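DNA helicase RecQ (Deinococcus radiodurans, PDB 4Q48) probably couples ATP hydrolysis to 3'-5' translocation that unwinds duplex DNA, the modelled chain being the catalytic core with its helicase, zinc-binding and RQC domains. Local coordinates at residues L413-Q418 / G462-E467; M419-T424 / G481-D486; I425-R430 / H454-F459; H435-L440 / S472-L477. All blocks are in the same frame, centred on the assembly; numbering follows the deposited sequence.

Contact 1: residues L413-Q418 / G462-E467; sequences LTREAQ and GKEHDE
E416, in the first turn of helix 414-426, meets H465 in the loop that leads into helix 467-479, within the winged-helix RQC domain. The backbones stay apart, the nearest CA pair, E416 and G462, lying at 7.8 Å. From CB, which packs on V473 of helix 467-479, the E416 chain bends at its second torsion (chi2 78°). The bend brings CG up to the NE2 end of the imidazole, 3.4 Å from NE2 of H465, and CD as near, the two side chains crossing at about a right angle. The tip then closes the contact: NE2 of H465 donates to OE2 of E416 across 2.6 Å. This bond is bent, with an angle of 135° at the hydrogen. The acceptor lies 25° out of the ring plane and uses its anti lone pair, the one facing away from OE1. Carboxylate and imidazole are steeply inclined to each other, and CG of E464 lies over one face of the ring, toward its rim. At the solvent side, NH2 of R415 lies 3.9 Å from OE2 of E416, a long salt bridge, and 4.3 Å from OE2 of E464 without aiming an N-H at it. OE2 of E416 is also 4.3 Å from OE2 of E464. The two acids would tend to favour a protonated H465, an effect that R415 probably moderates while partly offsetting the repulsion between the carboxylates.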
loop_
_atom_site.group_PDB
_atom_site.type_symbol
_atom_site.label_atom_id
_atom_site.label_comp_id
_atom_site.label_asym_id
_atom_site.label_seq_id
_atom_site.Cartn_x
_atom_site.Cartn_y
_atom_site.Cartn_z
ATOM N N LEU A 413 -20.740 11.822 15.885
ATOM C CA LEU A 413 -20.585 10.993 17.059
ATOM C C LEU A 413 -19.265 11.326 17.746
ATOM O O LEU A 413 -18.701 10.515 18.453
ATOM C CB LEU A 413 -20.662 9.516 16.685
ATOM C CG LEU A 413 -22.084 9.034 16.445
ATOM C CD1 LEU A 413 -22.077 7.657 15.842
ATOM C CD2 LEU A 413 -22.810 9.021 17.759
ATOM N N THR A 414 -18.789 12.543 17.515
ATOM C CA THR A 414 -17.553 13.058 18.085
ATOM C C THR A 414 -17.532 12.969 19.615
ATOM O O THR A 414 -16.541 12.577 20.210
ATOM C CB THR A 414 -17.358 14.511 17.646
ATOM O OG1 THR A 414 -17.272 14.577 16.207
ATOM C CG2 THR A 414 -16.152 15.118 18.311
ATOM N N ARG A 415 -18.645 13.333 20.240
ATOM C CA ARG A 415 -18.801 13.351 21.694
ATOM C C ARG A 415 -18.666 11.930 22.238
ATOM O O ARG A 415 -18.036 11.686 23.276
ATOM C CB ARG A 415 -20.182 13.953 22.032
ATOM C CG ARG A 415 -20.616 14.058 23.489
ATOM C CD ARG A 415 -21.988 14.793 23.628
ATOM N NE ARG A 415 -23.107 14.142 22.908
ATOM C CZ ARG A 415 -23.992 14.779 22.120
ATOM N NH1 ARG A 415 -23.913 16.105 21.934
ATOM N NH2 ARG A 415 -24.963 14.091 21.510
ATOM N N GLU A 416 -19.259 10.983 21.521
ATOM C CA GLU A 416 -19.217 9.584 21.927
ATOM C C GLU A 416 -17.822 8.999 21.689
ATOM O O GLU A 416 -17.336 8.180 22.480
ATOM C CB GLU A 416 -20.289 8.772 21.182
ATOM C CG GLU A 416 -21.732 8.971 21.681
ATOM C CD GLU A 416 -22.394 10.272 21.205
ATOM O OE1 GLU A 416 -21.774 11.076 20.458
ATOM O OE2 GLU A 416 -23.559 10.501 21.596
ATOM N N ALA A 417 -17.191 9.411 20.593
ATOM C CA ALA A 417 -15.839 8.972 20.300
ATOM C C ALA A 417 -14.918 9.391 21.430
ATOM O O ALA A 417 -14.107 8.586 21.883
ATOM C CB ALA A 417 -15.345 9.518 18.971
ATOM N N GLN A 418 -15.074 10.625 21.918
ATOM C CA GLN A 418 -14.231 11.107 23.022
ATOM C C GLN A 418 -14.463 10.255 24.283
ATOM O O GLN A 418 -13.502 9.771 24.899
ATOM C CB GLN A 418 -14.498 12.570 23.338
ATOM C CG GLN A 418 -14.188 13.587 22.242
ATOM C CD GLN A 418 -14.715 14.998 22.601
ATOM O OE1 GLN A 418 -15.471 15.178 23.571
ATOM N NE2 GLN A 418 -14.315 15.987 21.828
ATOM N N GLY A 462 -21.686 6.915 29.777
ATOM C CA GLY A 462 -22.331 6.654 28.500
ATOM C C GLY A 462 -23.683 5.947 28.622
ATOM O O GLY A 462 -24.098 5.252 27.697
ATOM N N LYS A 463 -24.351 6.081 29.768
ATOM C CA LYS A 463 -25.586 5.329 30.035
ATOM C C LYS A 463 -26.706 5.770 29.088
ATOM O O LYS A 463 -27.688 5.062 28.883
ATOM C CB LYS A 463 -26.025 5.502 31.502
ATOM C CG LYS A 463 -26.315 6.951 31.876
ATOM C CD LYS A 463 -26.875 7.101 33.284
ATOM C CE LYS A 463 -27.550 8.471 33.452
ATOM N NZ LYS A 463 -28.342 8.589 34.724
ATOM N N GLU A 464 -26.480 6.921 28.470
ATOM C CA GLU A 464 -27.353 7.542 27.482
ATOM C C GLU A 464 -27.691 6.654 26.276
ATOM O O GLU A 464 -28.803 6.701 25.749
ATOM C CB GLU A 464 -26.657 8.816 27.008
ATOM C CG GLU A 464 -27.248 9.492 25.796
ATOM C CD GLU A 464 -26.355 10.618 25.311
ATOM O OE1 GLU A 464 -25.261 10.790 25.906
ATOM O OE2 GLU A 464 -26.731 11.296 24.320
ATOM N N HIS A 465 -26.717 5.858 25.843
ATOM C CA HIS A 465 -26.822 5.030 24.644
ATOM C C HIS A 465 -26.957 3.591 25.044
ATOM O O HIS A 465 -26.794 3.256 26.214
ATOM C CB HIS A 465 -25.595 5.189 23.745
ATOM C CG HIS A 465 -25.455 6.552 23.141
ATOM N ND1 HIS A 465 -26.162 6.943 22.024
ATOM C CD2 HIS A 465 -24.730 7.629 23.526
ATOM C CE1 HIS A 465 -25.856 8.194 21.728
ATOM N NE2 HIS A 465 -24.996 8.635 22.628
ATOM N N ASP A 466 -27.314 2.745 24.089
ATOM C CA ASP A 466 -27.397 1.319 24.370
ATOM C C ASP A 466 -26.161 0.574 23.894
ATOM O O ASP A 466 -25.268 1.157 23.271
ATOM C CB ASP A 466 -28.665 0.728 23.760
ATOM C CG ASP A 466 -28.864 1.126 22.316
ATOM O OD1 ASP A 466 -27.862 1.282 21.583
ATOM O OD2 ASP A 466 -30.045 1.311 21.927
ATOM N N GLU A 467 -26.129 -0.723 24.169
ATOM C CA GLU A 467 -24.981 -1.550 23.843
ATOM C C GLU A 467 -24.587 -1.514 22.379
ATOM O O GLU A 467 -23.408 -1.653 22.053
ATOM C CB GLU A 467 -25.254 -2.994 24.239
ATOM C CG GLU A 467 -24.097 -3.899 23.956
ATOM C CD GLU A 467 -24.267 -5.263 24.563
ATOM O OE1 GLU A 467 -24.908 -5.357 25.636
ATOM O OE2 GLU A 467 -23.715 -6.231 23.991
#

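Contact 2: residues M419-T424 / G481-D486; sequences MALSAT and GYLSAD
L421 and L483 mark the closest backbone approach, their CA atoms 7.8 Å apart, where helix 414-426 runs past the chain segment entering strand 483-484. This strand pairs antiparallel with 492-493 as the small wing of the winged-helix RQC fold, so the contact fastens the base of the wing to a core helix. G481, at positive phi, ends helix 467-479 in a Schellman motif and turns the chain toward the wing; the backbone N of L483 then bonds back to O of L477. The side chains that meet are apolar. One methyl of each leucine does the touching, CD2 of L421 against CD2 of L483 at 3.8 Å, the two chains passing at a slant. Both have CG anti to the carbonyl carbon, and in both the branch end comes closer to the partner segment than the first bond alone would suggest. CD2 of L421 also rests on Y482, 3.9 Å from its backbone O and 4.1 Å from its CB. Beyond CB the tyrosine ring leads away from the helix, and its OH is hydrogen-bonded to Q505. I500 and L501 of helix 498-501 pack on L421 as well, so this leucine is enclosed by more than the wing. T424 is split by chemistry: OG1 lies anti to the backbone N (chi1 165°) and makes a weak hydrogen bond to O of L491, while CG2 reaches CD2 of L483 at 3.9 Å.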
loop_
_atom_site.group_PDB
_atom_site.type_symbol
_atom_site.label_atom_id
_atom_site.label_comp_id
_atom_site.label_asym_id
_atom_site.label_seq_id
_atom_site.Cartn_x
_atom_site.Cartn_y
_atom_site.Cartn_z
ATOM N N MET A 419 -15.730 10.048 24.649
ATOM C CA MET A 419 -16.037 9.198 25.792
ATOM C C MET A 419 -15.360 7.848 25.658
ATOM O O MET A 419 -14.756 7.336 26.604
ATOM C CB MET A 419 -17.511 8.980 25.937
ATOM C CG MET A 419 -18.227 10.055 26.619
ATOM S SD MET A 419 -19.988 9.674 26.574
ATOM C CE MET A 419 -20.635 11.337 26.315
ATOM N N ALA A 420 -15.424 7.293 24.460
ATOM C CA ALA A 420 -14.895 5.964 24.252
ATOM C C ALA A 420 -13.385 5.983 24.370
ATOM O O ALA A 420 -12.820 5.155 25.076
ATOM C CB ALA A 420 -15.341 5.408 22.901
ATOM N N LEU A 421 -12.740 6.950 23.725
ATOM C CA LEU A 421 -11.282 7.044 23.785
ATOM C C LEU A 421 -10.792 7.261 25.239
ATOM O O LEU A 421 -9.771 6.695 25.647
ATOM C CB LEU A 421 -10.770 8.157 22.866
ATOM C CG LEU A 421 -10.966 7.972 21.348
ATOM C CD1 LEU A 421 -10.617 9.243 20.620
ATOM C CD2 LEU A 421 -10.221 6.795 20.705
ATOM N N SER A 422 -11.505 8.053 26.035
ATOM C CA SER A 422 -11.024 8.242 27.395
ATOM C C SER A 422 -11.185 6.946 28.165
ATOM O O SER A 422 -10.282 6.539 28.914
ATOM C CB SER A 422 -11.732 9.385 28.091
ATOM O OG SER A 422 -11.448 10.581 27.390
ATOM N N ALA A 423 -12.305 6.272 27.918
ATOM C CA ALA A 423 -12.661 5.074 28.647
ATOM C C ALA A 423 -11.551 4.042 28.515
ATOM O O ALA A 423 -11.108 3.435 29.497
ATOM C CB ALA A 423 -13.966 4.518 28.118
ATOM N N THR A 424 -11.064 3.881 27.298
ATOM C CA THR A 424 -10.057 2.887 27.067
ATOM C C THR A 424 -8.745 3.361 27.683
ATOM O O THR A 424 -7.938 2.535 28.139
ATOM C CB THR A 424 -9.922 2.574 25.553
ATOM O OG1 THR A 424 -8.710 1.876 25.300
ATOM C CG2 THR A 424 -9.873 3.802 24.757
ATOM N N GLY A 481 -8.392 3.812 12.819
ATOM C CA GLY A 481 -7.097 3.837 13.483
ATOM C C GLY A 481 -7.008 4.761 14.696
ATOM O O GLY A 481 -5.909 5.099 15.142
ATOM N N TYR A 482 -8.157 5.181 15.230
ATOM C CA TYR A 482 -8.135 5.891 16.496
ATOM C C TYR A 482 -7.931 4.885 17.598
ATOM O O TYR A 482 -7.374 5.208 18.643
ATOM C CB TYR A 482 -9.406 6.666 16.723
ATOM C CG TYR A 482 -9.555 7.837 15.800
ATOM C CD1 TYR A 482 -8.875 9.023 16.036
ATOM C CD2 TYR A 482 -10.353 7.751 14.666
ATOM C CE1 TYR A 482 -9.013 10.085 15.179
ATOM C CE2 TYR A 482 -10.480 8.802 13.821
ATOM C CZ TYR A 482 -9.817 9.958 14.080
ATOM O OH TYR A 482 -9.964 11.006 13.214
ATOM N N LEU A 483 -8.353 3.651 17.354
ATOM C CA LEU A 483 -8.009 2.559 18.254
ATOM C C LEU A 483 -7.267 1.506 17.480
ATOM O O LEU A 483 -7.458 1.346 16.283
ATOM C CB LEU A 483 -9.226 1.934 18.900
ATOM C CG LEU A 483 -10.000 2.836 19.821
ATOM C CD1 LEU A 483 -11.262 2.108 20.185
ATOM C CD2 LEU A 483 -9.176 3.151 21.012
ATOM N N SER A 484 -6.444 0.757 18.191
ATOM C CA SER A 484 -5.670 -0.307 17.584
ATOM C C SER A 484 -6.053 -1.544 18.358
ATOM O O SER A 484 -6.178 -1.507 19.595
ATOM C CB SER A 484 -4.176 -0.026 17.669
ATOM O OG SER A 484 -3.474 -0.864 16.790
ATOM N N ALA A 485 -6.315 -2.629 17.642
ATOM C CA ALA A 485 -6.844 -3.804 18.313
ATOM C C ALA A 485 -5.771 -4.783 18.694
ATOM O O ALA A 485 -5.509 -4.972 19.861
ATOM C CB ALA A 485 -7.876 -4.499 17.459
ATOM N N ASP A 486 -5.101 -5.341 17.700
ATOM C CA ASP A 486 -4.560 -6.701 17.800
ATOM C C ASP A 486 -3.657 -7.072 19.002
ATOM O O ASP A 486 -2.916 -8.062 18.961
ATOM C CB ASP A 486 -3.885 -7.017 16.462
ATOM C CG ASP A 486 -4.904 -7.035 15.295
ATOM O OD1 ASP A 486 -5.773 -7.957 15.265
ATOM O OD2 ASP A 486 -4.863 -6.101 14.449
#

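Contact 3: residues I425-R430 / H454-F459; sequences IRTGNR and HQLPTF
T427 and L456 join two parts of the winged-helix RQC domain: the end of helix 414-426, closed by a Schellman motif with G428 at positive phi, and the type I turn L456-F459 in the loop before helix 467-479. The close-packed part is small. CD2 of L456 sits 4.0 Å from CG2 of T427 and 4.1 Å from the backbone O of R426, the leucine and threonine side chains crossing at nearly a right angle. The threonine is fixed from behind: with chi1 at 62°, OG1 turns back to its own helix and is hydrogen-bonded to the carbonyl oxygens of A423 and T424, so the methyl is the branch presented to L456. L436 of helix 433-441 also packs on T427, which is buried. Toward solvent the fit slackens. R426 is exposed, and although some of its surface is shielded by the turn, its CB stays 4.8 Å from CD2 of L456. CG2 of T458 likewise remains 5.1 Å from CB of R426. The turn itself is braced internally, F459 N bonding to L456 O, and the F459 ring places one face against the backbone of H454, whose CA lies 3.5 Å above the ring centre.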
loop_
_atom_site.group_PDB
_atom_site.type_symbol
_atom_site.label_atom_id
_atom_site.label_comp_id
_atom_site.label_asym_id
_atom_site.label_seq_id
_atom_site.Cartn_x
_atom_site.Cartn_y
_atom_site.Cartn_z
ATOM N N ILE A 425 -8.565 4.675 27.800
ATOM C CA ILE A 425 -7.320 5.202 28.387
ATOM C C ILE A 425 -7.297 5.070 29.913
ATOM O O ILE A 425 -6.333 4.554 30.466
ATOM C CB ILE A 425 -7.059 6.687 27.980
ATOM C CG1 ILE A 425 -6.764 6.749 26.479
ATOM C CG2 ILE A 425 -5.859 7.287 28.761
ATOM C CD1 ILE A 425 -6.503 8.128 25.955
ATOM N N ARG A 426 -8.352 5.475 30.602
ATOM C CA ARG A 426 -8.287 5.370 32.043
ATOM C C ARG A 426 -8.331 3.906 32.502
ATOM O O ARG A 426 -8.222 3.642 33.686
ATOM C CB ARG A 426 -9.383 6.168 32.746
ATOM C CG ARG A 426 -9.704 7.512 32.149
ATOM C CD ARG A 426 -8.756 8.636 32.620
ATOM N NE ARG A 426 -7.938 8.262 33.772
ATOM C CZ ARG A 426 -6.850 8.935 34.162
ATOM N NH1 ARG A 426 -6.461 10.021 33.478
ATOM N NH2 ARG A 426 -6.136 8.512 35.219
ATOM N N THR A 427 -8.518 2.962 31.588
ATOM C CA THR A 427 -8.444 1.548 31.936
ATOM C C THR A 427 -7.181 0.888 31.378
ATOM O O THR A 427 -7.046 -0.321 31.411
ATOM C CB THR A 427 -9.685 0.768 31.421
ATOM O OG1 THR A 427 -9.758 0.840 29.982
ATOM C CG2 THR A 427 -10.965 1.317 32.028
ATOM N N GLY A 428 -6.273 1.654 30.806
ATOM C CA GLY A 428 -4.990 1.078 30.445
ATOM C C GLY A 428 -4.906 0.315 29.125
ATOM O O GLY A 428 -4.065 -0.578 29.005
ATOM N N ASN A 429 -5.740 0.658 28.131
ATOM C CA ASN A 429 -5.524 0.191 26.768
ATOM C C ASN A 429 -5.362 -1.310 26.611
ATOM O O ASN A 429 -4.445 -1.776 25.936
ATOM C CB ASN A 429 -4.294 0.865 26.210
ATOM C CG ASN A 429 -4.427 2.345 26.186
ATOM O OD1 ASN A 429 -5.156 2.875 25.365
ATOM N ND2 ASN A 429 -3.740 3.039 27.097
ATOM N N ARG A 430 -6.262 -2.066 27.232
ATOM C CA ARG A 430 -6.076 -3.505 27.332
ATOM C C ARG A 430 -7.371 -4.290 27.374
ATOM O O ARG A 430 -7.379 -5.489 27.103
ATOM C CB ARG A 430 -5.271 -3.797 28.583
ATOM C CG ARG A 430 -6.008 -3.329 29.818
ATOM C CD ARG A 430 -5.075 -3.270 30.990
ATOM N NE ARG A 430 -4.373 -4.528 31.187
ATOM C CZ ARG A 430 -3.264 -4.625 31.896
ATOM N NH1 ARG A 430 -2.727 -3.521 32.416
ATOM N NH2 ARG A 430 -2.674 -5.804 32.041
ATOM N N HIS A 454 -15.932 0.059 38.608
ATOM C CA HIS A 454 -17.280 0.513 38.937
ATOM C C HIS A 454 -17.306 1.877 39.625
ATOM O O HIS A 454 -18.338 2.546 39.628
ATOM C CB HIS A 454 -18.020 -0.527 39.802
ATOM C CG HIS A 454 -17.258 -0.982 41.008
ATOM N ND1 HIS A 454 -16.234 -1.906 40.937
ATOM C CD2 HIS A 454 -17.392 -0.666 42.319
ATOM C CE1 HIS A 454 -15.756 -2.121 42.148
ATOM N NE2 HIS A 454 -16.439 -1.381 43.005
ATOM N N GLN A 455 -16.198 2.319 40.205
ATOM C CA GLN A 455 -16.188 3.734 40.556
ATOM C C GLN A 455 -14.884 4.456 40.231
ATOM O O GLN A 455 -14.354 5.218 41.017
ATOM C CB GLN A 455 -16.644 3.924 42.019
ATOM C CG GLN A 455 -16.272 2.834 43.016
ATOM C CD GLN A 455 -17.270 2.763 44.183
ATOM O OE1 GLN A 455 -18.387 3.303 44.102
ATOM N NE2 GLN A 455 -16.878 2.082 45.262
ATOM N N LEU A 456 -14.489 4.280 38.975
ATOM C CA LEU A 456 -13.714 5.256 38.231
ATOM C C LEU A 456 -14.711 6.374 37.954
ATOM O O LEU A 456 -15.913 6.112 37.860
ATOM C CB LEU A 456 -13.212 4.662 36.922
ATOM C CG LEU A 456 -11.900 3.906 36.820
ATOM C CD1 LEU A 456 -11.769 2.884 37.929
ATOM C CD2 LEU A 456 -11.912 3.190 35.482
ATOM N N PRO A 457 -14.247 7.620 37.818
ATOM C CA PRO A 457 -15.207 8.697 37.525
ATOM C C PRO A 457 -15.911 8.562 36.161
ATOM O O PRO A 457 -16.958 9.183 35.966
ATOM C CB PRO A 457 -14.335 9.953 37.563
ATOM C CG PRO A 457 -12.998 9.465 37.198
ATOM C CD PRO A 457 -12.871 8.118 37.860
ATOM N N THR A 458 -15.339 7.773 35.249
ATOM C CA THR A 458 -15.874 7.565 33.891
ATOM C C THR A 458 -17.007 6.526 33.809
ATOM O O THR A 458 -17.567 6.278 32.737
ATOM C CB THR A 458 -14.754 7.114 32.917
ATOM O OG1 THR A 458 -15.173 7.303 31.563
ATOM C CG2 THR A 458 -14.440 5.649 33.108
ATOM N N PHE A 459 -17.316 5.900 34.938
ATOM C CA PHE A 459 -18.227 4.757 34.962
ATOM C C PHE A 459 -19.648 5.203 34.662
ATOM O O PHE A 459 -20.163 6.112 35.311
ATOM C CB PHE A 459 -18.181 4.049 36.324
ATOM C CG PHE A 459 -18.873 2.712 36.348
ATOM C CD1 PHE A 459 -18.388 1.645 35.598
ATOM C CD2 PHE A 459 -20.031 2.526 37.100
ATOM C CE1 PHE A 459 -19.031 0.400 35.616
ATOM C CE2 PHE A 459 -20.677 1.283 37.124
ATOM C CZ PHE A 459 -20.177 0.222 36.379
#

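Contact 4: residues H435-L440 / S472-L477; sequences HLTDVL and SVLRQL
In the helical core of the winged-helix RQC domain, residues 435-440 of helix 433-441 pack against residues 472-477 of helix 467-479 through L474, which meets T437 and L436. The nearest CA atoms, those of T437 and L474, are 8.9 Å apart, a spacing that side chains must fill. L474 points its first bond at the opposing helix and gives up far more surface to this contact than any other residue in it. Its two methyls have different partners. CD1 lies 3.6 Å from OG1 of T437, with the two side chains inclined to one another, whereas CD2 approaches CD1 of L436 at 4.4 Å, a looser apolar touch. L440 adds some cover one turn further on, its CD1 staying 5.2 Å from CD1 of L474. W470, on the same helix as L474, packs on T437 and L440. The hydroxyl facing L474 is already engaged: chi1 of T437 (-56°) sets OG1 beside its own backbone N, from where it hydrogen-bonds to O of A433, one turn earlier in the same helix. A420 of helix 414-426 packs on L474 too, so three helices converge at this residue. The chemistry implies an interface held by van der Waals contact and burial. The one polar atom at its centre is satisfied within its own helix, so a methyl group can lie over it while its hydrogen bond is kept.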
loop_
_atom_site.group_PDB
_atom_site.type_symbol
_atom_site.label_atom_id
_atom_site.label_comp_id
_atom_site.label_asym_id
_atom_site.label_seq_id
_atom_site.Cartn_x
_atom_site.Cartn_y
_atom_site.Cartn_z
ATOM N N HIS A 435 -16.120 -5.196 27.265
ATOM C CA HIS A 435 -15.792 -4.678 28.591
ATOM C C HIS A 435 -15.865 -3.154 28.676
ATOM O O HIS A 435 -16.523 -2.603 29.562
ATOM C CB HIS A 435 -14.407 -5.131 29.031
ATOM C CG HIS A 435 -14.087 -4.731 30.435
ATOM N ND1 HIS A 435 -14.454 -5.493 31.525
ATOM C CD2 HIS A 435 -13.480 -3.627 30.933
ATOM C CE1 HIS A 435 -14.078 -4.878 32.632
ATOM N NE2 HIS A 435 -13.485 -3.744 32.301
ATOM N N LEU A 436 -15.200 -2.485 27.740
ATOM C CA LEU A 436 -15.270 -1.038 27.622
ATOM C C LEU A 436 -16.728 -0.558 27.602
ATOM O O LEU A 436 -17.098 0.447 28.238
ATOM C CB LEU A 436 -14.563 -0.596 26.348
ATOM C CG LEU A 436 -13.043 -0.783 26.287
ATOM C CD1 LEU A 436 -12.489 -0.296 24.949
ATOM C CD2 LEU A 436 -12.375 -0.050 27.417
ATOM N N THR A 437 -17.555 -1.301 26.876
ATOM C CA THR A 437 -18.957 -0.940 26.698
ATOM C C THR A 437 -19.686 -1.034 28.030
ATOM O O THR A 437 -20.609 -0.254 28.290
ATOM C CB THR A 437 -19.625 -1.831 25.644
ATOM O OG1 THR A 437 -18.900 -1.744 24.408
ATOM C CG2 THR A 437 -21.069 -1.445 25.438
ATOM N N ASP A 438 -19.261 -1.995 28.859
ATOM C CA ASP A 438 -19.816 -2.181 30.209
ATOM C C ASP A 438 -19.516 -0.969 31.062
ATOM O O ASP A 438 -20.400 -0.437 31.748
ATOM C CB ASP A 438 -19.235 -3.422 30.900
ATOM C CG ASP A 438 -19.969 -4.704 30.542
ATOM O OD1 ASP A 438 -21.166 -4.628 30.162
ATOM O OD2 ASP A 438 -19.331 -5.785 30.625
ATOM N N VAL A 439 -18.256 -0.545 31.014
ATOM C CA VAL A 439 -17.825 0.610 31.761
ATOM C C VAL A 439 -18.623 1.814 31.296
ATOM O O VAL A 439 -19.214 2.545 32.102
ATOM C CB VAL A 439 -16.311 0.866 31.596
ATOM C CG1 VAL A 439 -15.910 2.136 32.309
ATOM C CG2 VAL A 439 -15.495 -0.326 32.108
ATOM N N LEU A 440 -18.662 2.004 29.984
ATOM C CA LEU A 440 -19.409 3.115 29.412
ATOM C C LEU A 440 -20.873 3.134 29.866
ATOM O O LEU A 440 -21.438 4.200 30.085
ATOM C CB LEU A 440 -19.332 3.064 27.893
ATOM C CG LEU A 440 -18.001 3.530 27.305
ATOM C CD1 LEU A 440 -17.891 3.156 25.813
ATOM C CD2 LEU A 440 -17.850 5.033 27.492
ATOM N N SER A 472 -20.606 -0.111 17.852
ATOM C CA SER A 472 -20.521 0.556 16.562
ATOM C C SER A 472 -19.471 1.682 16.567
ATOM O O SER A 472 -18.562 1.699 15.719
ATOM C CB SER A 472 -21.893 1.106 16.175
ATOM O OG SER A 472 -21.763 2.102 15.175
ATOM N N VAL A 473 -19.581 2.591 17.543
ATOM C CA VAL A 473 -18.618 3.673 17.707
ATOM C C VAL A 473 -17.225 3.069 17.802
ATOM O O VAL A 473 -16.281 3.552 17.151
ATOM C CB VAL A 473 -18.891 4.527 18.976
ATOM C CG1 VAL A 473 -17.657 5.286 19.381
ATOM C CG2 VAL A 473 -20.040 5.496 18.768
ATOM N N LEU A 474 -17.100 1.989 18.579
ATOM C CA LEU A 474 -15.801 1.342 18.747
ATOM C C LEU A 474 -15.249 0.757 17.458
ATOM O O LEU A 474 -14.068 0.929 17.192
ATOM C CB LEU A 474 -15.854 0.261 19.832
ATOM C CG LEU A 474 -16.107 0.791 21.263
ATOM C CD1 LEU A 474 -16.483 -0.343 22.213
ATOM C CD2 LEU A 474 -14.918 1.615 21.823
ATOM N N ARG A 475 -16.083 0.129 16.630
ATOM C CA ARG A 475 -15.582 -0.431 15.383
ATOM C C ARG A 475 -15.087 0.683 14.527
ATOM O O ARG A 475 -14.054 0.588 13.859
ATOM C CB ARG A 475 -16.654 -1.240 14.662
ATOM C CG ARG A 475 -16.851 -2.630 15.258
ATOM C CD ARG A 475 -17.743 -3.518 14.403
ATOM N NE ARG A 475 -19.053 -2.910 14.199
ATOM C CZ ARG A 475 -20.081 -3.078 15.032
ATOM N NH1 ARG A 475 -19.930 -3.856 16.099
ATOM N NH2 ARG A 475 -21.255 -2.491 14.786
ATOM N N GLN A 476 -15.824 1.772 14.584
ATOM C CA GLN A 476 -15.541 2.898 13.739
ATOM C C GLN A 476 -14.200 3.492 14.138
ATOM O O GLN A 476 -13.371 3.802 13.270
ATOM C CB GLN A 476 -16.670 3.927 13.841
ATOM C CG GLN A 476 -16.685 4.841 12.658
ATOM C CD GLN A 476 -17.164 4.136 11.394
ATOM O OE1 GLN A 476 -18.163 3.397 11.405
ATOM N NE2 GLN A 476 -16.387 4.285 10.315
ATOM N N LEU A 477 -13.970 3.598 15.451
ATOM C CA LEU A 477 -12.709 4.143 15.946
ATOM C C LEU A 477 -11.586 3.175 15.632
ATOM O O LEU A 477 -10.459 3.587 15.338
ATOM C CB LEU A 477 -12.770 4.427 17.445
ATOM C CG LEU A 477 -13.565 5.680 17.813
ATOM C CD1 LEU A 477 -13.865 5.724 19.310
ATOM C CD2 LEU A 477 -12.833 6.905 17.359
#

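In the fold
All four contacts belong to the RQC winged-helix domain, and three share helix 414-426: its start in contact 1, its middle in contact 2 and its end in contact 3. Contacts 2 and 4 are the buried pair, their centres about 8 Å apart; both rely on leucine methyls, and L477 connects them by packing on A420 and Y482. Contacts 1 and 3 are partly buried and use the loop between helices 446-451 and 467-479. There the chemistry diverges, with charged and polar groups in contact 1 but a sparse methyl contact in contact 3. A probable backbone hydrogen bond from G462 to L440 ties contact 1 to contact 4.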